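Local coordinates for protein alanine racemase (Acinetobacter baumannii, PDB 4QHR) that belongs to the alanine racemase family, joining an N-terminal alpha/beta-barrel domain to a strand-rich C-terminal domain and carrying covalently bound pyridoxal phosphate, at residues E92-C97 and I116-K121; L120-K125 and E150-V155. All blocks are in the same frame, centred on the assembly; numbering follows the deposited sequence.

In the fold
Three consecutive strands of the parallel barrel sheet, 95-99, 122-125 and 154-157, are brought together at their N-terminal ends by these two contacts, whose centres lie about 10 Å apart. Contact 1 joins the start of strand 95-99 to the turn that leads from helix 112-117 into strand 122-125, and contact 2 joins that strand to 154-157; L120 and K121 belong to both. Strands 95-99 and 122-125 are joined directly by probable hydrogen bonds, C97 O to W123 N at 3.0 Å and E96 OE1 to W123 NE1 at 2.7 Å. K34, which carries the pyridoxal phosphate, follows strand 28-32 and so belongs to the opposite, C-terminal end of the barrel strands.

Contact 1: E92-C97 and I116-K121; sequences EQKFEC and IAQGLK
E96 runs out extended beyond CG (chi2 -175°), while K121 folds back at its last two torsions (chi3 -63°, chi4 -69°), and these opposite shapes bring carboxylate and ammonium together. E96 OE2 receives K121 NZ on its syn lone pair, at 2.9 Å, in a salt bridge, and NZ reaches OE1 more weakly. The same OE2 also accepts the backbone N-H of K121, again at 2.9 Å, in a nearly straight bond from above the carboxylate plane. One lysine thus grips the acid by both main chain and side chain, while W123 NE1 binds OE1, which should restrict rotation of the carboxylate. K121 NZ has a further weak hydrogen bond to Y207 OH.

Further out, L120 packs against segment 92-97. Its CD2 rests on K94 C at 3.6 Å, and its CD1 on F95 O, a buried carbonyl with no polar partner in the model. Toward the solvent-exposed side, the side chains of K94 and Q118 cross at about a right angle, K94 CG lying 3.7 Å from Q118 NE2, whose hydrogen bond goes to I91 O. K94 and G119 each end a helix in a Schellman motif, so two alpha-to-beta connections meet here at the N-terminal ends of neighbouring parallel strands in an alpha/beta barrel. The E96, K121, W123 and Y207 group joins strands 95-99, 122-125 and 207-208, consistent with a polar cluster inside the barrel.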
loop_
_atom_site.group_PDB
_atom_site.type_symbol
_atom_site.label_atom_id
_atom_site.label_comp_id
_atom_site.label_asym_id
_atom_site.label_seq_id
_atom_site.Cartn_x
_atom_site.Cartn_y
_atom_site.Cartn_z
ATOM N N GLU A 92 -11.557 -0.077 31.045
ATOM C CA GLU A 92 -10.394 -0.432 31.869
ATOM C C GLU A 92 -9.170 0.361 31.413
ATOM O O GLU A 92 -8.389 0.861 32.233
ATOM C CB GLU A 92 -10.152 -1.937 31.791
ATOM C CG GLU A 92 -8.824 -2.456 32.338
ATOM C CD GLU A 92 -8.680 -2.339 33.849
ATOM O OE1 GLU A 92 -7.513 -2.314 34.281
ATOM O OE2 GLU A 92 -9.689 -2.275 34.615
ATOM N N GLN A 93 -9.033 0.497 30.108
ATOM C CA GLN A 93 -7.949 1.253 29.531
ATOM C C GLN A 93 -8.174 2.764 29.486
ATOM O O GLN A 93 -7.305 3.495 28.993
ATOM C CB GLN A 93 -7.713 0.750 28.113
ATOM C CG GLN A 93 -7.304 -0.718 27.994
ATOM C CD GLN A 93 -5.911 -0.945 28.525
ATOM O OE1 GLN A 93 -5.156 -0.001 28.723
ATOM N NE2 GLN A 93 -5.570 -2.189 28.773
ATOM N N LYS A 94 -9.318 3.221 29.967
ATOM C CA LYS A 94 -9.698 4.635 29.884
ATOM C C LYS A 94 -9.757 5.212 28.441
ATOM O O LYS A 94 -9.168 6.271 28.140
ATOM C CB LYS A 94 -8.796 5.492 30.739
ATOM C CG LYS A 94 -8.948 5.181 32.222
ATOM C CD LYS A 94 -8.043 6.096 33.031
ATOM C CE LYS A 94 -8.316 5.948 34.524
ATOM N NZ LYS A 94 -7.008 5.991 35.265
ATOM N N PHE A 95 -10.484 4.521 27.586
ATOM C CA PHE A 95 -10.736 4.957 26.223
ATOM C C PHE A 95 -12.143 5.560 26.154
ATOM O O PHE A 95 -13.142 4.880 26.424
ATOM C CB PHE A 95 -10.698 3.766 25.262
ATOM C CG PHE A 95 -9.375 3.096 25.108
ATOM C CD1 PHE A 95 -8.218 3.669 25.486
ATOM C CD2 PHE A 95 -9.320 1.868 24.513
ATOM C CE1 PHE A 95 -7.024 3.038 25.324
ATOM C CE2 PHE A 95 -8.114 1.216 24.328
ATOM C CZ PHE A 95 -6.975 1.807 24.732
ATOM N N GLU A 96 -12.263 6.830 25.792
ATOM C CA GLU A 96 -13.559 7.421 25.654
ATOM C C GLU A 96 -14.125 6.961 24.310
ATOM O O GLU A 96 -13.388 6.864 23.334
ATOM C CB GLU A 96 -13.469 8.935 25.693
ATOM C CG GLU A 96 -12.991 9.434 27.048
ATOM C CD GLU A 96 -12.996 10.923 27.169
ATOM O OE1 GLU A 96 -12.986 11.618 26.123
ATOM O OE2 GLU A 96 -13.078 11.381 28.328
ATOM N N CYS A 97 -15.428 6.735 24.278
ATOM C CA CYS A 97 -16.092 6.216 23.105
ATOM C C CYS A 97 -16.952 7.233 22.434
ATOM O O CYS A 97 -17.740 7.911 23.088
ATOM C CB CYS A 97 -16.994 5.034 23.467
ATOM S SG CYS A 97 -16.061 3.634 24.069
ATOM N N ILE A 116 -18.750 5.812 33.789
ATOM C CA ILE A 116 -18.790 7.119 34.467
ATOM C C ILE A 116 -17.785 7.170 35.622
ATOM O O ILE A 116 -17.076 8.167 35.811
ATOM C CB ILE A 116 -20.219 7.449 34.963
ATOM C CG1 ILE A 116 -21.094 7.740 33.736
ATOM C CG2 ILE A 116 -20.217 8.653 35.911
ATOM C CD1 ILE A 116 -22.575 7.733 34.038
ATOM N N ALA A 117 -17.652 6.086 36.362
ATOM C CA ALA A 117 -16.721 6.114 37.492
ATOM C C ALA A 117 -15.287 6.280 37.016
ATOM O O ALA A 117 -14.491 6.884 37.721
ATOM C CB ALA A 117 -16.882 4.873 38.343
ATOM N N GLN A 118 -14.964 5.785 35.820
ATOM C CA GLN A 118 -13.632 5.969 35.231
ATOM C C GLN A 118 -13.386 7.395 34.746
ATOM O O GLN A 118 -12.280 7.706 34.372
ATOM C CB GLN A 118 -13.375 4.973 34.072
ATOM C CG GLN A 118 -12.972 3.580 34.520
ATOM C CD GLN A 118 -11.552 3.522 35.083
ATOM O OE1 GLN A 118 -11.237 4.169 36.084
ATOM N NE2 GLN A 118 -10.698 2.761 34.442
ATOM N N GLY A 119 -14.411 8.261 34.749
ATOM C CA GLY A 119 -14.227 9.635 34.407
ATOM C C GLY A 119 -14.303 9.873 32.924
ATOM O O GLY A 119 -13.790 10.862 32.453
ATOM N N LEU A 120 -14.951 8.972 32.190
ATOM C CA LEU A 120 -14.851 8.978 30.712
ATOM C C LEU A 120 -16.020 9.728 30.153
ATOM O O LEU A 120 -17.181 9.444 30.527
ATOM C CB LEU A 120 -14.842 7.547 30.150
ATOM C CG LEU A 120 -13.658 6.696 30.619
ATOM C CD1 LEU A 120 -13.901 5.218 30.233
ATOM C CD2 LEU A 120 -12.338 7.189 30.048
ATOM N N LYS A 121 -15.733 10.642 29.232
ATOM C CA LYS A 121 -16.779 11.321 28.503
ATOM C C LYS A 121 -17.253 10.441 27.397
ATOM O O LYS A 121 -16.561 9.488 26.981
ATOM C CB LYS A 121 -16.324 12.670 27.925
ATOM C CG LYS A 121 -15.653 13.602 28.942
ATOM C CD LYS A 121 -15.099 14.897 28.354
ATOM C CE LYS A 121 -14.007 14.709 27.341
ATOM N NZ LYS A 121 -12.703 14.201 27.893
#

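Contact 2: L120-K125 and E150-V155; sequences LKVWVK and EGFTCV
V155 lies against both W123 and K121 of segment 120-125. CG1, anti to the backbone N (chi1 179°), sits over one face of the six-membered ring of W123, 4.0 Å from its centroid, in a CH-pi contact. The two side chains lie side by side and point the same way, as expected of paired residues on one face of a parallel sheet. The other methyl, CG2, packs mainly on K121 CE, 3.8 Å away, so the aliphatic length of this lysine covers V155 before its ammonium turns away. Nearer the backbone, K121 CG touches T153 CG2 at the more exposed margin. W123 also meets the ring of Y207, their planes at about 60°.

V122 projects from the other face of the sheet. Its CG1 lies 3.9 Å from F152 CB, its side chain crossing that of F152 at about a right angle, and it also approaches C154 SG at 4.0 Å. This layer is continued by helices: L108 and Y115 pack on V122, and L147 on F152 and C154.

Backbone hydrogen bonds set the register of the two strands. V122 donates to T153 O and accepts from V155 N, and V124 N donates to V155 O at 2.8 Å. Before the ladder begins, a water extends the link by donating to L120 O at 2.7 Å and accepting from T153 N at 2.9 Å. With helix 139-149 connecting the two strands, this is a beta-alpha-beta crossover, the repeating unit of the alpha/beta barrel: V122 and C154 face the surrounding helices, with W123 and V155 turned to the barrel interior, as alternation in such a barrel implies.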
loop_
_atom_site.group_PDB
_atom_site.type_symbol
_atom_site.label_atom_id
_atom_site.label_comp_id
_atom_site.label_asym_id
_atom_site.label_seq_id
_atom_site.Cartn_x
_atom_site.Cartn_y
_atom_site.Cartn_z
ATOM N N LEU A 120 -14.951 8.972 32.190
ATOM C CA LEU A 120 -14.851 8.978 30.712
ATOM C C LEU A 120 -16.020 9.728 30.153
ATOM O O LEU A 120 -17.181 9.444 30.527
ATOM C CB LEU A 120 -14.842 7.547 30.150
ATOM C CG LEU A 120 -13.658 6.696 30.619
ATOM C CD1 LEU A 120 -13.901 5.218 30.233
ATOM C CD2 LEU A 120 -12.338 7.189 30.048
ATOM N N LYS A 121 -15.733 10.642 29.232
ATOM C CA LYS A 121 -16.779 11.321 28.503
ATOM C C LYS A 121 -17.253 10.441 27.397
ATOM O O LYS A 121 -16.561 9.488 26.981
ATOM C CB LYS A 121 -16.324 12.670 27.925
ATOM C CG LYS A 121 -15.653 13.602 28.942
ATOM C CD LYS A 121 -15.099 14.897 28.354
ATOM C CE LYS A 121 -14.007 14.709 27.341
ATOM N NZ LYS A 121 -12.703 14.201 27.893
ATOM N N VAL A 122 -18.441 10.742 26.901
ATOM C CA VAL A 122 -18.977 10.043 25.747
ATOM C C VAL A 122 -19.067 11.082 24.639
ATOM O O VAL A 122 -19.568 12.215 24.865
ATOM C CB VAL A 122 -20.316 9.351 26.041
ATOM C CG1 VAL A 122 -21.273 10.273 26.704
ATOM C CG2 VAL A 122 -20.942 8.786 24.762
ATOM N N TRP A 123 -18.544 10.727 23.479
ATOM C CA TRP A 123 -18.562 11.596 22.308
ATOM C C TRP A 123 -19.781 11.226 21.444
ATOM O O TRP A 123 -19.898 10.104 20.996
ATOM C CB TRP A 123 -17.242 11.511 21.531
ATOM C CG TRP A 123 -16.060 11.965 22.309
ATOM C CD1 TRP A 123 -15.608 11.434 23.494
ATOM C CD2 TRP A 123 -15.129 12.982 21.952
ATOM N NE1 TRP A 123 -14.484 12.106 23.908
ATOM C CE2 TRP A 123 -14.159 13.044 22.973
ATOM C CE3 TRP A 123 -15.025 13.855 20.860
ATOM C CZ2 TRP A 123 -13.104 13.955 22.947
ATOM C CZ3 TRP A 123 -14.007 14.756 20.818
ATOM C CH2 TRP A 123 -13.030 14.802 21.844
ATOM N N VAL A 124 -20.713 12.154 21.277
ATOM C CA VAL A 124 -21.981 11.847 20.597
ATOM C C VAL A 124 -21.894 12.454 19.221
ATOM O O VAL A 124 -21.850 13.688 19.064
ATOM C CB VAL A 124 -23.194 12.372 21.377
ATOM C CG1 VAL A 124 -24.468 11.977 20.667
ATOM C CG2 VAL A 124 -23.187 11.848 22.816
ATOM N N LYS A 125 -21.888 11.586 18.217
ATOM C CA LYS A 125 -21.600 11.959 16.831
ATOM C C LYS A 125 -22.895 12.352 16.104
ATOM O O LYS A 125 -23.843 11.617 16.093
ATOM C CB LYS A 125 -20.894 10.781 16.132
ATOM C CG LYS A 125 -20.619 10.849 14.608
ATOM C CD LYS A 125 -19.751 12.011 14.154
ATOM C CE LYS A 125 -18.973 11.726 12.838
ATOM N NZ LYS A 125 -19.792 11.957 11.624
ATOM N N GLU A 150 -28.651 10.433 32.703
ATOM C CA GLU A 150 -28.001 9.223 33.236
ATOM C C GLU A 150 -26.668 9.439 33.939
ATOM O O GLU A 150 -26.135 8.506 34.467
ATOM C CB GLU A 150 -27.826 8.174 32.114
ATOM C CG GLU A 150 -29.127 7.591 31.588
ATOM C CD GLU A 150 -29.820 6.689 32.597
ATOM O OE1 GLU A 150 -29.151 6.190 33.541
ATOM O OE2 GLU A 150 -31.044 6.522 32.473
ATOM N N GLY A 151 -26.128 10.657 33.936
ATOM C CA GLY A 151 -24.903 11.002 34.649
ATOM C C GLY A 151 -23.646 11.162 33.786
ATOM O O GLY A 151 -22.544 11.380 34.330
ATOM N N PHE A 152 -23.797 11.121 32.466
ATOM C CA PHE A 152 -22.671 11.248 31.558
ATOM C C PHE A 152 -22.285 12.695 31.280
ATOM O O PHE A 152 -23.121 13.596 31.239
ATOM C CB PHE A 152 -22.935 10.591 30.201
ATOM C CG PHE A 152 -23.012 9.097 30.222
ATOM C CD1 PHE A 152 -21.858 8.310 30.058
ATOM C CD2 PHE A 152 -24.203 8.460 30.382
ATOM C CE1 PHE A 152 -21.938 6.920 30.042
ATOM C CE2 PHE A 152 -24.283 7.065 30.354
ATOM C CZ PHE A 152 -23.141 6.306 30.205
ATOM N N THR A 153 -20.997 12.889 31.023
ATOM C CA THR A 153 -20.498 14.129 30.460
ATOM C C THR A 153 -20.290 13.837 28.985
ATOM O O THR A 153 -19.563 12.877 28.607
ATOM C CB THR A 153 -19.187 14.589 31.116
ATOM O OG1 THR A 153 -19.436 14.932 32.496
ATOM C CG2 THR A 153 -18.566 15.792 30.396
ATOM N N CYS A 154 -20.933 14.652 28.168
ATOM C CA CYS A 154 -20.968 14.468 26.712
ATOM C C CYS A 154 -20.061 15.419 25.950
ATOM O O CYS A 154 -19.727 16.540 26.426
ATOM C CB CYS A 154 -22.387 14.731 26.187
ATOM S SG CYS A 154 -23.602 13.580 26.762
ATOM N N VAL A 155 -19.668 15.011 24.748
ATOM C CA VAL A 155 -19.033 15.923 23.798
ATOM C C VAL A 155 -19.810 15.823 22.506
ATOM O O VAL A 155 -19.881 14.747 21.955
ATOM C CB VAL A 155 -17.566 15.557 23.510
ATOM C CG1 VAL A 155 -16.974 16.512 22.496
ATOM C CG2 VAL A 155 -16.763 15.523 24.780
HETATM O O HOH W 1 -19.149 10.823 31.716
#